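Local coordinates for protein adenylosuccinate lyase (Francisella tularensis subsp. tularensis SCHU S4, PDB 4EEI) that probably cleaves adenylosuccinate to AMP and fumarate, and likewise releases fumarate from the succinylated carboxamide intermediate of purine biosynthesis, at residues T274-L277 / T278-R282; I319-Y322 / A323-M327; S224-G227 / L228-S231; L236-E239 / I240-H244; R285-V288 / S289-L292. All blocks are in the same frame, centred on the assembly; numbering follows the deposited sequence. Where two conformers were deposited one is given.

Contact 1 (T274-L277 / T278-R282); sequences TENL and TGMAR. With AMP (adenosine monophosphate), chain C.
Thr274 O takes two bonds from Thr278. The hydroxyl OG1 of Thr278 donates to Thr274 O at 2.8 Å, and Thr278 N reaches the same oxygen at 3.1 Å. The hydroxyl can fold back because OG1 stands beside its own backbone N (chi1 -61°). Thr278 OG1 also has a weak bond to Arg241. Glu275 O accepts from Gly279 N at 3.2 Å. The carboxylate of Glu275 is used between subunits: OE1 is hydrogen-bonded to His141 of the third subunit and to the backbone N of Ile303 of the second. Asn276 is the residue that meets the nucleotide. Its ND2 donates to phosphate oxygen O2P of AMP at 2.9 Å, along an almost straight N-H...O line of 179°. These turns lie on helix 272-293, one of the long helices of the fumarase/aspartase superfamily bundle. In this family several subunits build each active site, and here Lys66, Ser306 and Arg310 of the second subunit bind the same AMP. The other amide atom, Asn276 OD1, lies 3.4 Å from the methyl CE of Met280. Met280 is bent at chi2 (-65°), which brings CE back along the helix to the amide. Met280 N also donates to Asn276 O at 3.0 Å. Leu277 O accepts from Ala281 N at 3.0 Å, while its side chain packs on Met327 of helix 304-333.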
loop_
_atom_site.group_PDB
_atom_site.type_symbol
_atom_site.label_atom_id
_atom_site.label_comp_id
_atom_site.label_asym_id
_atom_site.label_seq_id
_atom_site.Cartn_x
_atom_site.Cartn_y
_atom_site.Cartn_z
ATOM N N THR B 274 -3.826 -22.558 7.076
ATOM C CA THR B 274 -4.516 -21.284 6.920
ATOM C C THR B 274 -3.635 -20.119 7.383
ATOM O O THR B 274 -3.803 -18.983 6.927
ATOM C CB THR B 274 -5.899 -21.296 7.600
ATOM O OG1 THR B 274 -5.785 -21.871 8.909
ATOM C CG2 THR B 274 -6.860 -22.151 6.778
ATOM N N GLU B 275 -2.686 -20.396 8.274
ATOM C CA GLU B 275 -1.714 -19.361 8.654
ATOM C C GLU B 275 -0.756 -19.077 7.497
ATOM O O GLU B 275 -0.524 -17.919 7.130
ATOM C CB GLU B 275 -0.975 -19.743 9.945
ATOM C CG GLU B 275 -1.877 -19.608 11.171
ATOM C CD GLU B 275 -1.227 -20.049 12.472
ATOM O OE1 GLU B 275 0.017 -20.211 12.525
ATOM O OE2 GLU B 275 -1.978 -20.233 13.458
ATOM N N ASN B 276 -0.225 -20.136 6.901
ATOM C CA ASN B 276 0.563 -20.009 5.675
ATOM C C ASN B 276 -0.165 -19.195 4.607
ATOM O O ASN B 276 0.418 -18.302 3.985
ATOM C CB ASN B 276 0.928 -21.400 5.123
ATOM C CG ASN B 276 1.694 -21.326 3.802
ATOM O OD1 ASN B 276 1.093 -21.224 2.734
ATOM N ND2 ASN B 276 3.026 -21.384 3.873
ATOM N N LEU B 277 -1.454 -19.475 4.419
ATOM C CA LEU B 277 -2.218 -18.815 3.361
ATOM C C LEU B 277 -2.499 -17.348 3.694
ATOM O O LEU B 277 -2.709 -16.525 2.807
ATOM C CB LEU B 277 -3.518 -19.569 3.082
ATOM C CG LEU B 277 -3.329 -20.994 2.568
ATOM C CD1 LEU B 277 -4.615 -21.788 2.669
ATOM C CD2 LEU B 277 -2.826 -20.986 1.139
ATOM N N THR B 278 -2.502 -17.016 4.977
ATOM C CA THR B 278 -2.649 -15.622 5.369
ATOM C C THR B 278 -1.404 -14.859 4.902
ATOM O O THR B 278 -1.490 -13.719 4.408
ATOM C CB THR B 278 -2.834 -15.521 6.895
ATOM O OG1 THR B 278 -4.032 -16.231 7.272
ATOM C CG2 THR B 278 -2.957 -14.057 7.325
ATOM N N GLY B 279 -0.246 -15.493 5.046
ATOM C CA GLY B 279 1.005 -14.921 4.561
ATOM C C GLY B 279 0.960 -14.729 3.060
ATOM O O GLY B 279 1.398 -13.699 2.528
ATOM N N MET B 280 0.413 -15.718 2.365
ATOM C CA MET B 280 0.318 -15.631 0.913
ATOM C C MET B 280 -0.560 -14.466 0.505
ATOM O O MET B 280 -0.252 -13.748 -0.450
ATOM C CB MET B 280 -0.235 -16.934 0.339
ATOM C CG MET B 280 0.638 -18.139 0.629
ATOM S SD MET B 280 2.251 -18.023 -0.181
ATOM C CE MET B 280 3.038 -19.485 0.503
ATOM N N ALA B 281 -1.649 -14.263 1.237
ATOM C CA ALA B 281 -2.556 -13.158 0.943
ATOM C C ALA B 281 -1.863 -11.806 1.091
ATOM O O ALA B 281 -2.096 -10.899 0.285
ATOM C CB ALA B 281 -3.787 -13.223 1.836
ATOM N N ARG B 282 -1.036 -11.658 2.127
ATOM C CA ARG B 282 -0.312 -10.400 2.329
ATOM C C ARG B 282 0.602 -10.094 1.146
ATOM O O ARG B 282 0.751 -8.936 0.749
ATOM C CB ARG B 282 0.497 -10.432 3.632
ATOM C CG ARG B 282 -0.354 -10.463 4.885
ATOM C CD ARG B 282 0.464 -10.496 6.166
ATOM N NE ARG B 282 -0.438 -10.761 7.284
ATOM C CZ ARG B 282 -0.130 -11.457 8.371
ATOM N NH1 ARG B 282 1.097 -11.953 8.538
ATOM N NH2 ARG B 282 -1.059 -11.649 9.298
HETATM P P AMP C . 5.692 -22.065 6.123
HETATM O O1P AMP C . 5.802 -22.599 4.718
HETATM O O2P AMP C . 4.306 -21.621 6.507
HETATM O O3P AMP C . 6.780 -21.094 6.492
HETATM O "O5'" AMP C . 5.967 -23.348 7.050
HETATM C "C5'" AMP C . 6.091 -23.217 8.464
HETATM C "C4'" AMP C . 6.751 -24.470 9.023
HETATM O "O4'" AMP C . 6.951 -24.342 10.433
HETATM C "C3'" AMP C . 5.872 -25.689 8.807
HETATM O "O3'" AMP C . 6.684 -26.764 8.333
HETATM C "C2'" AMP C . 5.335 -26.027 10.179
HETATM O "O2'" AMP C . 5.190 -27.437 10.339
HETATM C "C1'" AMP C . 6.404 -25.479 11.106
HETATM N N9 AMP C . 5.841 -25.098 12.423
HETATM C C8 AMP C . 4.633 -25.442 12.903
HETATM N N7 AMP C . 4.439 -24.928 14.144
HETATM C C5 AMP C . 5.546 -24.240 14.472
HETATM C C6 AMP C . 6.008 -23.451 15.636
HETATM N N6 AMP C . 5.223 -23.291 16.727
HETATM N N1 AMP C . 7.239 -22.898 15.572
HETATM C C2 AMP C . 8.028 -23.049 14.494
HETATM N N3 AMP C . 7.674 -23.751 13.404
HETATM C C4 AMP C . 6.467 -24.358 13.334
#

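Contact 2 (I319-Y322 / A323-M327); sequences IMVY and ALRRM
The Arg325 guanidinium carries the methyl CG1 of Val321 over one face, 3.3 Å above the plane and offset toward the rim. The closest side-chain atoms are Val321 CG1 and Arg325 NE, at 3.4 Å. The Arg326 guanidinium is met at its edge by the hydroxyl of Tyr322. Arg326 NH1 donates to Tyr322 OH at 2.9 Å, with a bent N-H...O angle of 137° and the oxygen somewhat out of the guanidinium plane. The ring and this guanidinium stand 73° apart, so they do not stack. Arg326 CD comes obliquely to the ring, 3.9 Å from Tyr322 CE2. Both side chains leave with CG anti to the backbone N (chi1 177° in each) and run side by side. Tyr5 meets the Tyr322 ring edge-to-face. On another side of the helix, Met320 CG touches Leu324 CD1 at 3.8 Å.

This is helix 304-333 of the lyase bundle, packed against helices 94-131, 217-244 and 272-293. Arg325 forms salt bridges with Asp116 and Glu9, and Arg326 NE bonds Ser273. The Arg326 side chain is about 5 Å from a bound AMP. Two bonds at different nitrogens therefore fix the Arg326 guanidinium, and its positive charge probably favours the nearby phosphate.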
loop_
_atom_site.group_PDB
_atom_site.type_symbol
_atom_site.label_atom_id
_atom_site.label_comp_id
_atom_site.label_asym_id
_atom_site.label_seq_id
_atom_site.Cartn_x
_atom_site.Cartn_y
_atom_site.Cartn_z
ATOM N N ILE B 319 2.228 -17.601 -6.551
ATOM C CA ILE B 319 1.603 -17.612 -5.238
ATOM C C ILE B 319 0.097 -17.851 -5.357
ATOM O O ILE B 319 -0.478 -18.580 -4.557
ATOM C CB ILE B 319 1.853 -16.285 -4.505
ATOM C CG1 ILE B 319 3.330 -16.175 -4.107
ATOM C CG2 ILE B 319 0.967 -16.177 -3.270
ATOM C CD1 ILE B 319 3.721 -14.751 -3.648
ATOM N N MET B 320 -0.540 -17.242 -6.351
ATOM C CA MET B 320 -1.991 -17.382 -6.499
ATOM C C MET B 320 -2.368 -18.840 -6.744
ATOM O O MET B 320 -3.277 -19.376 -6.106
ATOM C CB MET B 320 -2.519 -16.504 -7.641
ATOM C CG MET B 320 -4.024 -16.661 -7.884
ATOM S SD MET B 320 -4.999 -16.100 -6.473
ATOM C CE MET B 320 -4.844 -14.328 -6.636
ATOM N N VAL B 321 -1.680 -19.485 -7.673
ATOM C CA VAL B 321 -1.969 -20.886 -7.959
ATOM C C VAL B 321 -1.660 -21.768 -6.742
ATOM O O VAL B 321 -2.467 -22.624 -6.356
ATOM C CB VAL B 321 -1.216 -21.374 -9.203
ATOM C CG1 VAL B 321 -1.364 -22.884 -9.360
ATOM C CG2 VAL B 321 -1.752 -20.659 -10.447
ATOM N N TYR B 322 -0.502 -21.551 -6.126
ATOM C CA TYR B 322 -0.145 -22.287 -4.902
ATOM C C TYR B 322 -1.217 -22.130 -3.828
ATOM O O TYR B 322 -1.630 -23.110 -3.205
ATOM C CB TYR B 322 1.208 -21.810 -4.345
ATOM C CG TYR B 322 1.591 -22.488 -3.038
ATOM C CD1 TYR B 322 2.315 -23.664 -3.038
ATOM C CD2 TYR B 322 1.229 -21.940 -1.805
ATOM C CE1 TYR B 322 2.666 -24.297 -1.855
ATOM C CE2 TYR B 322 1.573 -22.572 -0.608
ATOM C CZ TYR B 322 2.296 -23.742 -0.649
ATOM O OH TYR B 322 2.650 -24.387 0.520
ATOM N N ALA B 323 -1.676 -20.907 -3.622
ATOM C CA ALA B 323 -2.594 -20.638 -2.521
ATOM C C ALA B 323 -3.969 -21.228 -2.791
ATOM O O ALA B 323 -4.593 -21.765 -1.885
ATOM C CB ALA B 323 -2.694 -19.126 -2.234
ATOM N N LEU B 324 -4.453 -21.119 -4.026
ATOM C CA LEU B 324 -5.782 -21.651 -4.353
ATOM C C LEU B 324 -5.819 -23.169 -4.231
ATOM O O LEU B 324 -6.829 -23.737 -3.811
ATOM C CB LEU B 324 -6.209 -21.243 -5.763
ATOM C CG LEU B 324 -6.439 -19.745 -5.977
ATOM C CD1 LEU B 324 -6.614 -19.465 -7.448
ATOM C CD2 LEU B 324 -7.681 -19.295 -5.204
ATOM N N ARG B 325 -4.736 -23.836 -4.627
ATOM C CA ARG B 325 -4.670 -25.297 -4.521
ATOM C C ARG B 325 -4.562 -25.732 -3.081
ATOM O O ARG B 325 -5.196 -26.710 -2.662
ATOM C CB ARG B 325 -3.486 -25.852 -5.322
ATOM C CG ARG B 325 -3.584 -25.590 -6.817
ATOM C CD ARG B 325 -2.511 -26.323 -7.600
ATOM N NE ARG B 325 -2.632 -26.035 -9.031
ATOM C CZ ARG B 325 -1.768 -26.443 -9.954
ATOM N NH1 ARG B 325 -0.705 -27.155 -9.606
ATOM N NH2 ARG B 325 -1.966 -26.128 -11.226
ATOM N N ARG B 326 -3.744 -25.029 -2.307
ATOM C CA ARG B 326 -3.551 -25.441 -0.911
ATOM C C ARG B 326 -4.817 -25.180 -0.092
ATOM O O ARG B 326 -5.211 -26.007 0.743
ATOM C CB ARG B 326 -2.351 -24.732 -0.277
ATOM C CG ARG B 326 -2.166 -25.075 1.195
ATOM C CD ARG B 326 -0.808 -24.652 1.742
ATOM N NE ARG B 326 -0.619 -25.173 3.098
ATOM C CZ ARG B 326 0.536 -25.169 3.750
ATOM N NH1 ARG B 326 1.617 -24.662 3.173
ATOM N NH2 ARG B 326 0.606 -25.681 4.976
ATOM N N MET B 327 -5.461 -24.042 -0.334
ATOM C CA MET B 327 -6.725 -23.754 0.346
ATOM C C MET B 327 -7.801 -24.775 -0.009
ATOM O O MET B 327 -8.557 -25.205 0.853
ATOM C CB MET B 327 -7.220 -22.347 0.023
ATOM C CG MET B 327 -8.563 -22.033 0.710
ATOM S SD MET B 327 -8.439 -21.996 2.526
ATOM C CE MET B 327 -8.026 -20.264 2.756
#

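Contact 3 (S224-G227 / L228-S231)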
loop_
_atom_site.group_PDB
_atom_site.type_symbol
_atom_site.label_atom_id
_atom_site.label_comp_id
_atom_site.label_asym_id
_atom_site.label_seq_id
_atom_site.Cartn_x
_atom_site.Cartn_y
_atom_site.Cartn_z
ATOM N N SER B 224 -5.352 -6.134 -9.573
ATOM C CA SER B 224 -6.376 -5.663 -8.635
ATOM C C SER B 224 -7.417 -6.730 -8.328
ATOM O O SER B 224 -7.870 -6.861 -7.179
ATOM C CB SER B 224 -7.068 -4.408 -9.169
ATOM O OG SER B 224 -6.135 -3.341 -9.228
ATOM N N ILE B 225 -7.814 -7.488 -9.343
ATOM C CA ILE B 225 -8.704 -8.622 -9.094
ATOM C C ILE B 225 -8.013 -9.650 -8.188
ATOM O O ILE B 225 -8.625 -10.219 -7.278
ATOM C CB ILE B 225 -9.141 -9.305 -10.400
ATOM C CG1 ILE B 225 -9.941 -8.332 -11.270
ATOM C CG2 ILE B 225 -9.984 -10.553 -10.103
ATOM C CD1 ILE B 225 -10.174 -8.852 -12.689
ATOM N N HIS B 226 -6.734 -9.901 -8.438
ATOM C CA HIS B 226 -5.995 -10.858 -7.618
ATOM C C HIS B 226 -5.905 -10.354 -6.169
ATOM O O HIS B 226 -5.912 -11.153 -5.226
ATOM C CB HIS B 226 -4.602 -11.099 -8.215
ATOM C CG HIS B 226 -4.609 -12.029 -9.388
ATOM N ND1 HIS B 226 -3.455 -12.545 -9.934
ATOM C CD2 HIS B 226 -5.633 -12.551 -10.106
ATOM C CE1 HIS B 226 -3.766 -13.349 -10.938
ATOM N NE2 HIS B 226 -5.081 -13.377 -11.060
ATOM N N GLY B 227 -5.841 -9.035 -5.998
ATOM C CA GLY B 227 -5.832 -8.434 -4.668
ATOM C C GLY B 227 -7.129 -8.688 -3.915
ATOM O O GLY B 227 -7.126 -8.919 -2.693
ATOM N N LEU B 228 -8.244 -8.642 -4.639
ATOM C CA LEU B 228 -9.557 -8.912 -4.046
ATOM C C LEU B 228 -9.679 -10.383 -3.681
ATOM O O LEU B 228 -10.273 -10.734 -2.647
ATOM C CB LEU B 228 -10.673 -8.523 -5.018
ATOM C CG LEU B 228 -10.837 -7.034 -5.323
ATOM C CD1 LEU B 228 -11.750 -6.853 -6.522
ATOM C CD2 LEU B 228 -11.433 -6.306 -4.127
ATOM N N ILE B 229 -9.127 -11.250 -4.531
ATOM C CA ILE B 229 -9.082 -12.678 -4.217
ATOM C C ILE B 229 -8.274 -12.893 -2.936
ATOM O O ILE B 229 -8.636 -13.719 -2.087
ATOM C CB ILE B 229 -8.471 -13.487 -5.373
ATOM C CG1 ILE B 229 -9.410 -13.457 -6.582
ATOM C CG2 ILE B 229 -8.206 -14.957 -4.945
ATOM C CD1 ILE B 229 -8.821 -14.055 -7.859
ATOM N N ALA B 230 -7.191 -12.136 -2.787
ATOM C CA ALA B 230 -6.339 -12.263 -1.609
ATOM C C ALA B 230 -7.115 -11.948 -0.332
ATOM O O ALA B 230 -6.933 -12.606 0.693
ATOM C CB ALA B 230 -5.098 -11.368 -1.735
ATOM N N SER B 231 -7.977 -10.941 -0.386
ATOM C CA SER B 231 -8.858 -10.647 0.749
ATOM C C SER B 231 -9.838 -11.779 1.040
ATOM O O SER B 231 -10.163 -12.051 2.198
ATOM C CB SER B 231 -9.638 -9.359 0.505
ATOM O OG SER B 231 -8.780 -8.250 0.678
HETATM O O HOH W 1 -6.389 -8.185 -0.031
#
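Helix 217-244 is one of the long helices of the lyase bundle, and this contact is a buried turn of it near the centre of the chain. His226 and Ile229 lie side by side on one flank. Ile229 CD1 comes obliquely to the imidazole, 4.2 Å from His226 CD2. The same methyl is 4.3 Å from Ile225 CG2, so it borders both Ile225 and His226, one turn earlier. Ile229 CG1 stands beside its own backbone N (chi1 -68°), which turns the CD1 end back toward these two neighbours. His226 ND1 bonds Asn316, and Phe317 meets the imidazole with its plane at about 85°. Both residues come from helix 304-333.

The backbone bonds are regular. Ile229 N donates to Ile225 O at 3.0 Å and Ala230 N to His226 O at 2.9 Å. Gly227 O accepts twice: from Ser231 N at 3.2 Å and from water 1 at 2.9 Å. The same water lies 2.5 Å from Ser231 OG and hydrogen-bonds to it. Ser231 OG is in turn bonded to Leu292 O of the fourth subunit. Leu228 packs on Leu292 of that subunit too.

Gly227 O and the hydroxyl of Ser231 thus both have partners in this buried turn: a backbone amide and a water grip Gly227 O, and the serine hydroxyl links that water to the subunit interface.

Contact 4 (L236-E239 / I240-H244)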
loop_
_atom_site.group_PDB
_atom_site.type_symbol
_atom_site.label_atom_id
_atom_site.label_comp_id
_atom_site.label_asym_id
_atom_site.label_seq_id
_atom_site.Cartn_x
_atom_site.Cartn_y
_atom_site.Cartn_z
ATOM N N LEU B 236 -11.357 -16.159 4.667
ATOM C CA LEU B 236 -11.665 -17.565 4.907
ATOM C C LEU B 236 -10.625 -18.204 5.811
ATOM O O LEU B 236 -10.955 -19.012 6.683
ATOM C CB LEU B 236 -11.758 -18.320 3.574
ATOM C CG LEU B 236 -11.852 -19.841 3.599
ATOM C CD1 LEU B 236 -13.072 -20.305 4.372
ATOM C CD2 LEU B 236 -11.898 -20.368 2.171
ATOM N N ALA B 237 -9.363 -17.836 5.610
ATOM C CA ALA B 237 -8.284 -18.408 6.413
ATOM C C ALA B 237 -8.473 -18.021 7.888
ATOM O O ALA B 237 -8.307 -18.845 8.790
ATOM C CB ALA B 237 -6.938 -17.930 5.896
ATOM N N VAL B 238 -8.833 -16.770 8.119
ATOM C CA VAL B 238 -9.014 -16.265 9.476
ATOM C C VAL B 238 -10.208 -16.940 10.146
ATOM O O VAL B 238 -10.170 -17.277 11.337
ATOM C CB VAL B 238 -9.191 -14.736 9.446
ATOM C CG1 VAL B 238 -9.705 -14.207 10.788
ATOM C CG2 VAL B 238 -7.871 -14.061 9.055
ATOM N N GLU B 239 -11.272 -17.155 9.380
ATOM C CA GLU B 239 -12.420 -17.888 9.901
ATOM C C GLU B 239 -12.004 -19.278 10.377
ATOM O O GLU B 239 -12.367 -19.710 11.475
ATOM C CB GLU B 239 -13.513 -17.999 8.834
ATOM C CG GLU B 239 -14.726 -18.822 9.266
ATOM C CD GLU B 239 -15.625 -18.113 10.273
ATOM O OE1 GLU B 239 -15.593 -16.867 10.335
ATOM O OE2 GLU B 239 -16.377 -18.809 10.997
ATOM N N ILE B 240 -11.237 -19.989 9.567
ATOM C CA ILE B 240 -10.814 -21.322 9.986
ATOM C C ILE B 240 -9.895 -21.247 11.217
ATOM O O ILE B 240 -10.027 -22.056 12.145
ATOM C CB ILE B 240 -10.176 -22.099 8.826
ATOM C CG1 ILE B 240 -11.247 -22.418 7.783
ATOM C CG2 ILE B 240 -9.559 -23.411 9.318
ATOM C CD1 ILE B 240 -10.690 -22.792 6.420
ATOM N N ARG B 241 -8.991 -20.269 11.238
ATOM C CA ARG B 241 -8.061 -20.122 12.364
ATOM C C ARG B 241 -8.790 -19.852 13.676
ATOM O O ARG B 241 -8.401 -20.364 14.730
ATOM C CB ARG B 241 -7.040 -19.012 12.083
ATOM C CG ARG B 241 -5.989 -19.372 11.025
ATOM C CD ARG B 241 -5.251 -18.121 10.540
ATOM N NE ARG B 241 -4.594 -17.412 11.634
ATOM C CZ ARG B 241 -4.083 -16.190 11.527
ATOM N NH1 ARG B 241 -4.152 -15.540 10.374
ATOM N NH2 ARG B 241 -3.517 -15.615 12.577
ATOM N N HIS B 242 -9.841 -19.043 13.607
ATOM C CA HIS B 242 -10.705 -18.776 14.763
ATOM C C HIS B 242 -11.385 -20.046 15.262
ATOM O O HIS B 242 -11.402 -20.328 16.457
ATOM C CB HIS B 242 -11.812 -17.788 14.383
ATOM C CG HIS B 242 -11.394 -16.357 14.404
ATOM N ND1 HIS B 242 -10.723 -15.789 15.466
ATOM C CD2 HIS B 242 -11.604 -15.354 13.511
ATOM C CE1 HIS B 242 -10.521 -14.504 15.219
ATOM N NE2 HIS B 242 -11.040 -14.224 14.034
ATOM N N LEU B 243 -11.972 -20.799 14.339
ATOM C CA LEU B 243 -12.721 -21.992 14.698
ATOM C C LEU B 243 -11.796 -23.114 15.181
ATOM O O LEU B 243 -12.229 -24.028 15.877
ATOM C CB LEU B 243 -13.567 -22.467 13.508
ATOM C CG LEU B 243 -14.644 -21.515 12.981
ATOM C CD1 LEU B 243 -15.223 -22.078 11.700
ATOM C CD2 LEU B 243 -15.754 -21.300 14.003
ATOM N N HIS B 244 -10.517 -23.024 14.820
ATOM C CA HIS B 244 -9.535 -24.061 15.130
ATOM C C HIS B 244 -8.924 -23.854 16.527
ATOM O O HIS B 244 -8.371 -24.779 17.106
ATOM C CB HIS B 244 -8.442 -24.036 14.050
ATOM C CG HIS B 244 -7.616 -25.282 13.966
ATOM N ND1 HIS B 244 -7.134 -25.945 15.073
ATOM C CD2 HIS B 244 -7.161 -25.970 12.890
ATOM C CE1 HIS B 244 -6.430 -26.996 14.685
ATOM N NE2 HIS B 244 -6.423 -27.025 13.362
#
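His242 N donates to Val238 O at 2.9 Å, as short as any bond across this turn. The imidazole lies near the same carbonyl: His242 CD2 is 3.2 Å from Val238 O, placed obliquely to the ring. Val238 CG1 meets the ring too, 3.5 Å from His242 NE2. Val238 sets this methyl anti to the backbone N (chi1 167°), and it runs alongside the histidine. Arg241 N makes an equal bond of 2.9 Å to Ala237 O.

On another flank Glu239 and Leu243 cross at a slant. Glu239 OE2 lies 3.5 Å from Leu243 CD1, brought there by the bend at chi2 (73°) of the glutamate. The same carboxylate oxygen forms a salt bridge with Lys153, which probably offsets its charge beside the methyl. Leu236 CD1 touches Ile240 CD1 at 4.0 Å.

These turns form the later part of helix 217-244. Leu236 and Ile240 pack on Ile331 of helix 304-333, and Ala237 lies against Thr274 and Thr278 of helix 272-293. Trp298 of the second subunit stacks on His242 and makes a cation-pi contact with Arg241; Trp298 of the fourth subunit meets His242 edge-to-face. The Leu243 and Glu250 backbones are hydrogen-bonded, and Leu243 touches Val251 of strand 251-252.

Contact 5 (R285-V288 / S289-L292); sequences RSHV and SIAL
Val288 and Leu292 touch through methyls, Val288 CG1 to Leu292 CD1 at 4.0 Å, and run side by side. Leu292 CG also sits 3.3 Å from Val288 O. A backbone bond joins the same two residues, Leu292 N to Val288 O at 3.0 Å. Val288 CG1 is anti to the backbone N (chi1 176°), which aims it along the helix at Leu292. One position earlier, Ala291 N donates to His287 O at 3.0 Å. The histidine side chain meets a different residue: Ile290 CD1 lies obliquely to the imidazole, 4.1 Å from His287 CD2. Ser289 OG is 3.3 Å from Ser286 O; any bond there is weak and not settled.

A water takes part in the turn before. Water 2 donates to Arg285 O at 2.6 Å and accepts from Ser289 N at 3.0 Å. It bridges the carbonyl and amide that a regular helical turn would join directly. The direct bond is absent and the helix is locally opened, with the water standing in for it. This stretch belongs to helix 272-293, part of the long-helix bundle through which lyase 1 family tetramers assemble.

Further out, His287 ND1 is hydrogen-bonded to Asn316 and Tyr312 meets the imidazole, both from helix 304-333. Ala291 packs on Ala220 and Ile223 of helix 217-244. Arg285 forms salt bridges with Glu234 and with Glu293 of the second subunit. Ile290 packs on Ser286 of that second subunit. Leu292 lies against Leu228 of the fourth subunit, and its carbonyl accepts from Ser231 there.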
loop_
_atom_site.group_PDB
_atom_site.type_symbol
_atom_site.label_atom_id
_atom_site.label_comp_id
_atom_site.label_asym_id
_atom_site.label_seq_id
_atom_site.Cartn_x
_atom_site.Cartn_y
_atom_site.Cartn_z
ATOM N N ARG B 285 -1.482 -9.010 -1.914
ATOM C CA ARG B 285 -1.989 -7.670 -1.692
ATOM C C ARG B 285 -0.890 -6.633 -1.923
ATOM O O ARG B 285 -1.161 -5.528 -2.394
ATOM C CB ARG B 285 -2.571 -7.567 -0.276
ATOM C CG ARG B 285 -3.060 -6.187 0.111
ATOM C CD ARG B 285 -4.020 -6.242 1.308
ATOM N NE ARG B 285 -3.447 -6.885 2.493
ATOM C CZ ARG B 285 -3.816 -8.084 2.941
ATOM N NH1 ARG B 285 -4.748 -8.772 2.295
ATOM N NH2 ARG B 285 -3.258 -8.601 4.033
ATOM N N SER B 286 0.353 -6.996 -1.617
ATOM C CA SER B 286 1.473 -6.055 -1.771
ATOM C C SER B 286 1.744 -5.691 -3.236
ATOM O O SER B 286 2.316 -4.638 -3.534
ATOM C CB SER B 286 2.747 -6.636 -1.127
ATOM O OG SER B 286 3.309 -7.654 -1.937
ATOM N N HIS B 287 1.332 -6.560 -4.154
ATOM C CA HIS B 287 1.612 -6.344 -5.574
ATOM C C HIS B 287 0.709 -5.310 -6.220
ATOM O O HIS B 287 1.040 -4.779 -7.285
ATOM C CB HIS B 287 1.464 -7.656 -6.348
ATOM C CG HIS B 287 2.443 -8.712 -5.955
ATOM N ND1 HIS B 287 2.210 -10.050 -6.170
ATOM C CD2 HIS B 287 3.672 -8.634 -5.372
ATOM C CE1 HIS B 287 3.242 -10.757 -5.737
ATOM N NE2 HIS B 287 4.143 -9.915 -5.254
ATOM N N VAL B 288 -0.451 -5.062 -5.612
ATOM C CA VAL B 288 -1.413 -4.129 -6.181
ATOM C C VAL B 288 -0.801 -2.741 -6.379
ATOM O O VAL B 288 -0.935 -2.150 -7.445
ATOM C CB VAL B 288 -2.709 -4.039 -5.340
ATOM C CG1 VAL B 288 -3.626 -2.998 -5.912
ATOM C CG2 VAL B 288 -3.417 -5.403 -5.310
ATOM N N SER B 289 -0.119 -2.224 -5.365
ATOM C CA SER B 289 0.488 -0.899 -5.482
ATOM C C SER B 289 1.569 -0.859 -6.564
ATOM O O SER B 289 1.709 0.137 -7.269
ATOM C CB SER B 289 1.078 -0.461 -4.145
ATOM O OG SER B 289 2.138 -1.317 -3.775
ATOM N N ILE B 290 2.341 -1.934 -6.692
ATOM C CA ILE B 290 3.358 -1.998 -7.742
ATOM C C ILE B 290 2.699 -1.851 -9.113
ATOM O O ILE B 290 3.144 -1.057 -9.953
ATOM C CB ILE B 290 4.152 -3.329 -7.718
ATOM C CG1 ILE B 290 4.766 -3.572 -6.340
ATOM C CG2 ILE B 290 5.251 -3.294 -8.750
ATOM C CD1 ILE B 290 5.379 -4.994 -6.172
ATOM N N ALA B 291 1.619 -2.597 -9.324
ATOM C CA ALA B 291 0.927 -2.588 -10.606
ATOM C C ALA B 291 0.373 -1.212 -10.905
ATOM O O ALA B 291 0.447 -0.747 -12.045
ATOM C CB ALA B 291 -0.185 -3.606 -10.617
ATOM N N LEU B 292 -0.193 -0.560 -9.887
ATOM C CA LEU B 292 -0.795 0.766 -10.081
ATOM C C LEU B 292 0.273 1.802 -10.416
ATOM O O LEU B 292 0.084 2.655 -11.304
ATOM C CB LEU B 292 -1.564 1.198 -8.826
ATOM C CG LEU B 292 -2.829 0.393 -8.512
ATOM C CD1 LEU B 292 -3.418 0.837 -7.176
ATOM C CD2 LEU B 292 -3.854 0.593 -9.631
HETATM O O HOH W 2 -0.667 -2.991 -2.473
#

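In the fold
From the N terminus, contact 3 comes first and contact 4 follows on the same helix, 217-244. Contacts 1 and 5 come next on helix 272-293, and contact 2 lies on helix 304-333. Each closes only a helical turn; they run in series, and none nests in or crosses another. Contact 1 touches contacts 2, 3 and 4, so helix 272-293 joins the other two helices here. Met320 reaches back to contact 3, and Met327 to contact 4. Contact 5 meets contact 3 through Val288. Contacts 4 and 5 are far apart, with centres about 26 Å from each other, yet both touch the fourth subunit.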